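PDB 6BXS: mitochondrial association factor 1 from Toxoplasma gondii, which probably takes part in the parasite's association with and manipulation of host mitochondria, and is built around a macro domain, a fold known for ADP-ribose binding. Local coordinates for residues A[20-34]-A[253-265]. Numbering follows the deposited sequence.
With SO4 (sulfate ion), chain E.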
ATOM      1  N   ASN A  20      11.354  12.529  -8.562  1.00 26.73           N
ATOM      2  CA  ASN A  20      10.470  12.132  -9.650  1.00 27.04           C
ATOM      3  C   ASN A  20       9.396  11.178  -9.144  1.00 29.38           C
ATOM      4  O   ASN A  20       9.697  10.205  -8.454  1.00 27.43           O
ATOM      5  CB  ASN A  20      11.258  11.464 -10.780  1.00 27.75           C
ATOM      6  CG  ASN A  20      11.905  12.464 -11.718  1.00 33.52           C
ATOM      7  OD1 ASN A  20      11.532  13.636 -11.757  1.00 32.88           O
ATOM      8  ND2 ASN A  20      12.873  11.995 -12.497  1.00 42.91           N
ATOM      9  N   VAL A  21       8.144  11.472  -9.483  1.00 28.91           N
ATOM     10  CA  VAL A  21       7.030  10.582  -9.184  1.00 23.59           C
ATOM     11  C   VAL A  21       6.399  10.117 -10.489  1.00 25.52           C
ATOM     12  O   VAL A  21       6.195  10.913 -11.408  1.00 24.70           O
ATOM     13  CB  VAL A  21       5.963  11.266  -8.312  1.00 24.89           C
ATOM     14  CG1 VAL A  21       4.841  10.294  -7.982  1.00 26.47           C
ATOM     15  CG2 VAL A  21       6.587  11.807  -7.035  1.00 23.60           C
ATOM     16  N   ILE A  22       6.103   8.825 -10.565  1.00 22.08           N
ATOM     17  CA  ILE A  22       5.447   8.255 -11.734  1.00 19.65           C
ATOM     18  C   ILE A  22       3.936   8.226 -11.548  1.00 26.68           C
ATOM     19  O   ILE A  22       3.439   7.786 -10.510  1.00 22.51           O
ATOM     20  CB  ILE A  22       5.949   6.826 -12.015  1.00 23.73           C
ATOM     21  CG1 ILE A  22       7.385   6.868 -12.543  1.00 27.46           C
ATOM     22  CG2 ILE A  22       5.053   6.121 -13.035  1.00 26.11           C
ATOM     23  CD1 ILE A  22       8.118   5.554 -12.417  1.00 27.88           C
ATOM     24  N   PHE A  23       3.217   8.694 -12.565  1.00 21.71           N
ATOM     25  CA  PHE A  23       1.762   8.600 -12.597  1.00 25.89           C
ATOM     26  C   PHE A  23       1.339   7.842 -13.846  1.00 25.93           C
ATOM     27  O   PHE A  23       1.275   8.414 -14.934  1.00 26.74           O
ATOM     28  CB  PHE A  23       1.119   9.985 -12.575  1.00 24.89           C
ATOM     29  CG  PHE A  23       1.498  10.807 -11.381  1.00 24.50           C
ATOM     30  CD1 PHE A  23       2.633  11.598 -11.405  1.00 28.56           C
ATOM     31  CD2 PHE A  23       0.720  10.791 -10.235  1.00 25.92           C
ATOM     32  CE1 PHE A  23       2.987  12.358 -10.309  1.00 27.16           C
ATOM     33  CE2 PHE A  23       1.071  11.549  -9.135  1.00 29.81           C
ATOM     34  CZ  PHE A  23       2.206  12.335  -9.174  1.00 30.91           C
ATOM     35  N   PHE A  24       1.064   6.553 -13.687  1.00 21.97           N
ATOM     36  CA  PHE A  24       0.695   5.715 -14.820  1.00 26.23           C
ATOM     37  C   PHE A  24      -0.576   6.225 -15.479  1.00 23.57           C
ATOM     38  O   PHE A  24      -1.524   6.621 -14.799  1.00 25.75           O
ATOM     39  CB  PHE A  24       0.509   4.260 -14.383  1.00 28.63           C
ATOM     40  CG  PHE A  24       1.796   3.548 -14.085  1.00 24.82           C
ATOM     41  CD1 PHE A  24       2.618   3.114 -15.113  1.00 24.56           C
ATOM     42  CD2 PHE A  24       2.180   3.305 -12.778  1.00 23.72           C
ATOM     43  CE1 PHE A  24       3.799   2.455 -14.843  1.00 21.93           C
ATOM     44  CE2 PHE A  24       3.360   2.646 -12.501  1.00 22.35           C
ATOM     45  CZ  PHE A  24       4.172   2.219 -13.534  1.00 21.70           C
ATOM     46  N   GLY A  25      -0.582   6.224 -16.807  1.00 28.65           N
ATOM     47  CA  GLY A  25      -1.752   6.616 -17.569  1.00 28.28           C
ATOM     48  C   GLY A  25      -2.676   5.428 -17.717  1.00 28.51           C
ATOM     49  O   GLY A  25      -2.400   4.363 -17.163  1.00 28.15           O
ATOM     50  N   PRO A  26      -3.768   5.590 -18.479  1.00 28.80           N
ATOM     51  CA  PRO A  26      -4.750   4.509 -18.605  1.00 35.23           C
ATOM     52  C   PRO A  26      -4.183   3.300 -19.338  1.00 34.47           C
ATOM     53  O   PRO A  26      -3.532   3.466 -20.368  1.00 33.01           O
ATOM     54  CB  PRO A  26      -5.890   5.141 -19.419  1.00 36.94           C
ATOM     55  CG  PRO A  26      -5.516   6.572 -19.651  1.00 34.29           C
ATOM     56  CD  PRO A  26      -4.059   6.716 -19.381  1.00 31.81           C
ATOM     57  N   SER A  27      -4.420   2.106 -18.807  1.00 31.69           N
ATOM     58  CA  SER A  27      -4.043   0.876 -19.494  1.00 36.17           C
ATOM     59  C   SER A  27      -5.207   0.384 -20.348  1.00 34.83           C
ATOM     60  O   SER A  27      -6.236   1.051 -20.445  1.00 34.02           O
ATOM     61  CB  SER A  27      -3.631  -0.196 -18.488  1.00 35.53           C
ATOM     62  OG  SER A  27      -4.717  -0.538 -17.645  1.00 39.74           O
ATOM     63  N   GLY A  28      -5.043  -0.785 -20.958  1.00 42.90           N
ATOM     64  CA  GLY A  28      -6.078  -1.357 -21.800  1.00 42.24           C
ATOM     65  C   GLY A  28      -7.260  -1.898 -21.014  1.00 48.71           C
ATOM     66  O   GLY A  28      -8.339  -2.103 -21.569  1.00 45.78           O
ATOM     67  N   ARG A  29      -7.062  -2.124 -19.719  1.00 42.35           N
ATOM     68  CA  ARG A  29      -8.082  -2.756 -18.885  1.00 46.77           C
ATOM     69  C   ARG A  29      -9.196  -1.779 -18.516  1.00 47.32           C
ATOM     70  O   ARG A  29      -9.104  -0.584 -18.796  1.00 43.84           O
ATOM     71  CB  ARG A  29      -7.455  -3.325 -17.611  1.00 54.51           C
ATOM     72  CG  ARG A  29      -6.196  -4.140 -17.844  1.00 67.09           C
ATOM     73  CD  ARG A  29      -5.597  -4.602 -16.533  1.00 58.05           C
ATOM     74  NE  ARG A  29      -4.336  -5.308 -16.727  1.00 56.02           N
ATOM     75  CZ  ARG A  29      -3.668  -5.928 -15.759  1.00 62.94           C
ATOM     76  NH1 ARG A  29      -4.144  -5.937 -14.522  1.00 54.50           N
ATOM     77  NH2 ARG A  29      -2.526  -6.542 -16.028  1.00 67.09           N
ATOM     78  N   GLN A  30     -10.245  -2.299 -17.879  1.00 46.32           N
ATOM     79  CA  GLN A  30     -11.391  -1.487 -17.475  1.00 50.86           C
ATOM     80  C   GLN A  30     -10.962  -0.381 -16.516  1.00 46.41           C
ATOM     81  O   GLN A  30     -10.210  -0.628 -15.575  1.00 41.04           O
ATOM     82  CB  GLN A  30     -12.466  -2.356 -16.813  1.00 52.99           C
ATOM     83  CG  GLN A  30     -13.878  -2.096 -17.326  1.00 63.62           C
ATOM     84  CD  GLN A  30     -14.088  -2.596 -18.745  1.00 72.93           C
ATOM     85  OE1 GLN A  30     -13.310  -3.405 -19.252  1.00 73.58           O
ATOM     86  NE2 GLN A  30     -15.143  -2.115 -19.393  1.00 67.67           N
ATOM     87  N   ASP A  31     -11.451   0.832 -16.764  1.00 48.45           N
ATOM     88  CA  ASP A  31     -11.096   2.006 -15.966  1.00 43.16           C
ATOM     89  C   ASP A  31      -9.588   2.257 -15.959  1.00 33.97           C
ATOM     90  O   ASP A  31      -9.070   2.937 -15.073  1.00 35.13           O
ATOM     91  CB  ASP A  31     -11.613   1.855 -14.532  1.00 43.99           C
ATOM     92  CG  ASP A  31     -13.123   1.760 -14.467  1.00 55.12           C
ATOM     93  OD1 ASP A  31     -13.727   1.220 -15.418  1.00 60.17           O
ATOM     94  OD2 ASP A  31     -13.707   2.234 -13.469  1.00 55.39           O
ATOM     95  N   GLY A  32      -8.893   1.714 -16.956  1.00 39.11           N
ATOM     96  CA  GLY A  32      -7.468   1.945 -17.121  1.00 40.31           C
ATOM     97  C   GLY A  32      -6.634   1.438 -15.960  1.00 38.79           C
ATOM     98  O   GLY A  32      -5.578   1.996 -15.660  1.00 31.90           O
ATOM     99  N   PHE A  33      -7.109   0.376 -15.315  1.00 38.36           N
ATOM    100  CA  PHE A  33      -6.455  -0.178 -14.130  1.00 35.20           C
ATOM    101  C   PHE A  33      -5.001  -0.572 -14.398  1.00 32.02           C
ATOM    102  O   PHE A  33      -4.707  -1.314 -15.333  1.00 29.48           O
ATOM    103  CB  PHE A  33      -7.239  -1.394 -13.619  1.00 38.25           C
ATOM    104  CG  PHE A  33      -6.684  -1.990 -12.354  1.00 42.62           C
ATOM    105  CD1 PHE A  33      -7.033  -1.473 -11.116  1.00 42.39           C
ATOM    106  CD2 PHE A  33      -5.820  -3.072 -12.402  1.00 38.20           C
ATOM    107  CE1 PHE A  33      -6.525  -2.019  -9.952  1.00 41.44           C
ATOM    108  CE2 PHE A  33      -5.312  -3.623 -11.240  1.00 38.33           C
ATOM    109  CZ  PHE A  33      -5.663  -3.095 -10.014  1.00 39.24           C
ATOM    110  N   THR A  34      -4.099  -0.066 -13.564  1.00 29.14           N
ATOM    111  CA  THR A  34      -2.675  -0.365 -13.685  1.00 29.29           C
ATOM    112  C   THR A  34      -2.368  -1.782 -13.204  1.00 29.58           C
ATOM    113  O   THR A  34      -2.898  -2.211 -12.179  1.00 30.38           O
ATOM    114  CB  THR A  34      -1.836   0.642 -12.877  1.00 24.75           C
ATOM    115  OG1 THR A  34      -2.219   1.974 -13.238  1.00 27.51           O
ATOM    116  CG2 THR A  34      -0.342   0.445 -13.132  1.00 24.81           C
ATOM    117  N   GLU A 253      11.319   4.888  -4.736  1.00 25.14           N
ATOM    118  CA  GLU A 253      10.634   5.605  -5.805  1.00 24.75           C
ATOM    119  C   GLU A 253       9.120   5.470  -5.658  1.00 26.52           C
ATOM    120  O   GLU A 253       8.613   4.380  -5.389  1.00 24.56           O
ATOM    121  CB  GLU A 253      11.099   5.070  -7.164  1.00 28.87           C
ATOM    122  CG  GLU A 253      10.259   5.498  -8.362  1.00 39.74           C
ATOM    123  CD  GLU A 253      10.775   4.916  -9.667  1.00 41.06           C
ATOM    124  OE1 GLU A 253      11.938   5.193 -10.028  1.00 50.42           O
ATOM    125  OE2 GLU A 253      10.020   4.174 -10.329  1.00 37.57           O
ATOM    126  N   LEU A 254       8.405   6.578  -5.835  1.00 24.19           N
ATOM    127  CA  LEU A 254       6.948   6.578  -5.745  1.00 24.94           C
ATOM    128  C   LEU A 254       6.300   6.413  -7.117  1.00 26.46           C
ATOM    129  O   LEU A 254       6.637   7.124  -8.067  1.00 22.22           O
ATOM    130  CB  LEU A 254       6.448   7.872  -5.097  1.00 23.30           C
ATOM    131  CG  LEU A 254       6.779   8.101  -3.622  1.00 33.65           C
ATOM    132  CD1 LEU A 254       6.246   9.453  -3.174  1.00 40.63           C
ATOM    133  CD2 LEU A 254       6.209   6.997  -2.755  1.00 32.47           C
ATOM    134  N   GLN A 255       5.373   5.465  -7.205  1.00 21.09           N
ATOM    135  CA  GLN A 255       4.557   5.271  -8.397  1.00 18.48           C
ATOM    136  C   GLN A 255       3.088   5.264  -8.000  1.00 23.68           C
ATOM    137  O   GLN A 255       2.717   4.646  -7.002  1.00 26.35           O
ATOM    138  CB  GLN A 255       4.910   3.963  -9.104  1.00 18.93           C
ATOM    139  CG  GLN A 255       6.383   3.773  -9.393  1.00 22.77           C
ATOM    140  CD  GLN A 255       6.669   2.439 -10.053  1.00 23.95           C
ATOM    141  OE1 GLN A 255       5.765   1.627 -10.258  1.00 24.56           O
ATOM    142  NE2 GLN A 255       7.930   2.204 -10.391  1.00 25.73           N
ATOM    143  N   PHE A 256       2.259   5.953  -8.779  1.00 22.42           N
ATOM    144  CA  PHE A 256       0.820   5.976  -8.541  1.00 24.64           C
ATOM    145  C   PHE A 256       0.062   5.300  -9.675  1.00 27.21           C
ATOM    146  O   PHE A 256       0.258   5.619 -10.848  1.00 24.53           O
ATOM    147  CB  PHE A 256       0.326   7.411  -8.361  1.00 25.09           C
ATOM    148  CG  PHE A 256       0.669   8.000  -7.025  1.00 28.98           C
ATOM    149  CD1 PHE A 256      -0.137   7.763  -5.925  1.00 27.28           C
ATOM    150  CD2 PHE A 256       1.799   8.784  -6.865  1.00 25.62           C
ATOM    151  CE1 PHE A 256       0.176   8.298  -4.691  1.00 30.64           C
ATOM    152  CE2 PHE A 256       2.115   9.322  -5.632  1.00 28.36           C
ATOM    153  CZ  PHE A 256       1.303   9.078  -4.544  1.00 26.72           C
ATOM    154  N   MET A 257      -0.805   4.364  -9.307  1.00 28.80           N
ATOM    155  CA  MET A 257      -1.628   3.648 -10.270  1.00 26.21           C
ATOM    156  C   MET A 257      -2.698   4.577 -10.829  1.00 25.17           C
ATOM    157  O   MET A 257      -2.913   5.670 -10.304  1.00 27.11           O
ATOM    158  CB  MET A 257      -2.268   2.425  -9.617  1.00 24.46           C
ATOM    159  CG  MET A 257      -1.258   1.465  -9.008  1.00 22.90           C
ATOM    160  SD  MET A 257      -2.011   0.215  -7.956  1.00 26.33           S
ATOM    161  CE  MET A 257      -3.011  -0.673  -9.147  1.00 32.93           C
ATOM    162  N   TYR A 258      -3.375   4.134 -11.883  1.00 23.85           N
ATOM    163  CA  TYR A 258      -4.306   4.994 -12.599  1.00 28.17           C
ATOM    164  C   TYR A 258      -5.754   4.799 -12.169  1.00 29.71           C
ATOM    165  O   TYR A 258      -6.204   3.677 -11.945  1.00 27.32           O
ATOM    166  CB  TYR A 258      -4.201   4.752 -14.103  1.00 29.77           C
ATOM    167  CG  TYR A 258      -5.124   5.633 -14.916  1.00 29.85           C
ATOM    168  CD1 TYR A 258      -4.756   6.929 -15.254  1.00 31.62           C
ATOM    169  CD2 TYR A 258      -6.365   5.174 -15.335  1.00 35.01           C
ATOM    170  CE1 TYR A 258      -5.598   7.741 -15.994  1.00 34.08           C
ATOM    171  CE2 TYR A 258      -7.214   5.978 -16.074  1.00 34.97           C
ATOM    172  CZ  TYR A 258      -6.825   7.260 -16.401  1.00 37.10           C
ATOM    173  OH  TYR A 258      -7.665   8.064 -17.138  1.00 40.32           O
ATOM    174  N   GLU A 259      -6.467   5.913 -12.050  1.00 30.97           N
ATOM    175  CA  GLU A 259      -7.920   5.905 -11.989  1.00 33.45           C
ATOM    176  C   GLU A 259      -8.424   7.078 -12.836  1.00 34.70           C
ATOM    177  O   GLU A 259      -7.762   8.117 -12.906  1.00 29.55           O
ATOM    178  CB  GLU A 259      -8.421   5.981 -10.542  1.00 35.23           C
ATOM    179  CG  GLU A 259      -7.775   7.057  -9.674  1.00 33.96           C
ATOM    180  CD  GLU A 259      -8.423   8.421  -9.816  1.00 33.83           C
ATOM    181  OE1 GLU A 259      -9.612   8.495 -10.195  1.00 35.01           O
ATOM    182  OE2 GLU A 259      -7.737   9.424  -9.536  1.00 32.32           O
ATOM    183  N   PRO A 260      -9.585   6.906 -13.497  1.00 33.80           N
ATOM    184  CA  PRO A 260     -10.046   7.826 -14.549  1.00 29.95           C
ATOM    185  C   PRO A 260      -9.995   9.328 -14.231  1.00 29.70           C
ATOM    186  O   PRO A 260      -9.818  10.113 -15.163  1.00 36.02           O
ATOM    187  CB  PRO A 260     -11.497   7.387 -14.765  1.00 34.13           C
ATOM    188  CG  PRO A 260     -11.484   5.941 -14.463  1.00 36.02           C
ATOM    189  CD  PRO A 260     -10.514   5.770 -13.330  1.00 35.11           C
ATOM    190  N   SER A 261     -10.140   9.724 -12.969  1.00 28.95           N
ATOM    191  CA  SER A 261     -10.177  11.149 -12.624  1.00 33.07           C
ATOM    192  C   SER A 261      -8.786  11.747 -12.392  1.00 28.49           C
ATOM    193  O   SER A 261      -8.658  12.951 -12.159  1.00 26.19           O
ATOM    194  CB  SER A 261     -11.039  11.375 -11.377  1.00 32.24           C
ATOM    195  OG  SER A 261     -10.391  10.902 -10.209  1.00 34.82           O
ATOM    196  N   ASP A 262      -7.756  10.905 -12.454  1.00 29.17           N
ATOM    197  CA  ASP A 262      -6.368  11.342 -12.298  1.00 29.18           C
ATOM    198  C   ASP A 262      -6.180  12.175 -11.026  1.00 29.64           C
ATOM    199  O   ASP A 262      -5.379  13.109 -10.983  1.00 28.68           O
ATOM    200  CB  ASP A 262      -5.929  12.135 -13.541  1.00 29.84           C
ATOM    201  CG  ASP A 262      -4.815  11.447 -14.321  1.00 32.47           C
ATOM    202  OD1 ASP A 262      -4.083  10.616 -13.742  1.00 26.91           O
ATOM    203  OD2 ASP A 262      -4.665  11.748 -15.526  1.00 30.84           O
ATOM    204  N   THR A 263      -6.913  11.805  -9.983  1.00 27.77           N
ATOM    205  CA  THR A 263      -6.976  12.598  -8.761  1.00 28.02           C
ATOM    206  C   THR A 263      -5.648  12.622  -8.005  1.00 25.49           C
ATOM    207  O   THR A 263      -5.292  13.640  -7.412  1.00 28.50           O
ATOM    208  CB  THR A 263      -8.090  12.069  -7.837  1.00 29.64           C
ATOM    209  OG1 THR A 263      -9.362  12.366  -8.424  1.00 28.27           O
ATOM    210  CG2 THR A 263      -8.030  12.705  -6.455  1.00 25.18           C
ATOM    211  N   ALA A 264      -4.919  11.508  -8.022  1.00 22.82           N
ATOM    212  CA  ALA A 264      -3.624  11.447  -7.350  1.00 22.68           C
ATOM    213  C   ALA A 264      -2.675  12.484  -7.943  1.00 23.41           C
ATOM    214  O   ALA A 264      -2.011  13.224  -7.217  1.00 21.78           O
ATOM    215  CB  ALA A 264      -3.024  10.053  -7.465  1.00 18.98           C
ATOM    216  N   LEU A 265      -2.628  12.530  -9.268  1.00 25.41           N
ATOM    217  CA  LEU A 265      -1.817  13.502  -9.989  1.00 23.74           C
ATOM    218  C   LEU A 265      -2.229  14.936  -9.661  1.00 24.63           C
ATOM    219  O   LEU A 265      -1.394  15.754  -9.283  1.00 27.06           O
ATOM    220  CB  LEU A 265      -1.928  13.253 -11.495  1.00 26.40           C
ATOM    221  CG  LEU A 265      -1.193  14.224 -12.425  1.00 24.09           C
ATOM    222  CD1 LEU A 265       0.306  14.184 -12.184  1.00 27.55           C
ATOM    223  CD2 LEU A 265      -1.509  13.901 -13.874  1.00 26.25           C
TER
HETATM  224  S   SO4 E 502      -1.236  -8.243 -12.651  1.00 42.51           S
HETATM  225  O1  SO4 E 502      -1.608  -9.509 -12.025  1.00 38.80           O
HETATM  226  O2  SO4 E 502      -2.169  -7.202 -12.227  1.00 29.60           O
HETATM  227  O3  SO4 E 502      -1.288  -8.375 -14.106  1.00 40.01           O
HETATM  228  O4  SO4 E 502       0.120  -7.882 -12.248  1.00 33.59           O
HETATM  229  O   HOH W   1      -1.813   8.035 -11.967  1.00 23.82           O
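I22 and F256 lie at the centre of a parallel strand pairing, 20-24 beside 253-256. Three backbone bonds define the register: I22 N gives to L254 O at 3.1 Å, F256 N to I22 O at 2.8 Å, and F24 N to F256 O. Strand 253-256 sits between 19-24 and 213-216 in the mixed sheet of this macro domain, its E253 bonded through the backbone to E212 and I214.

Aromatic packing occupies the face bearing V21, F23 and F256. The F23 and F256 rings are almost parallel, with planes at 8°, but their centroids are 5.5 Å apart, so they are slid past each other rather than stacked. V21 CG1, anti to its own N (chi1 -178°), reaches the edge of the F256 ring, while L265 CD1 stands over the centre of F23 in a CH-pi contact, 3.6 Å from the centroid.

On the other face I22 CD1 packs on Q255 CG at 3.9 Å. Q255 turns its amide 75° to the F24 ring and brings OE1 to that ring's edge, 3.4 Å from CE2; NE2 bonds E253 OE2 and OE1 accepts from R215, which fixes the amide's rotation.

Past the strand ends, T34 OG1 accepts from Y258 N at 2.8 Å, and one water lies within hydrogen-bonding distance of both F24 O and M257 O. P26 CB makes a CH-pi contact over one face of Y258, 4.0 Å from the ring centroid, and the ring's edge meets D31 O.

The chemistry thus implies a join between two neighbouring interior strands, with the F23-L265 contact tying strand 19-24 to helix 263-276 and polar bonds tying the loop after 19-24 to the chain leaving 253-256.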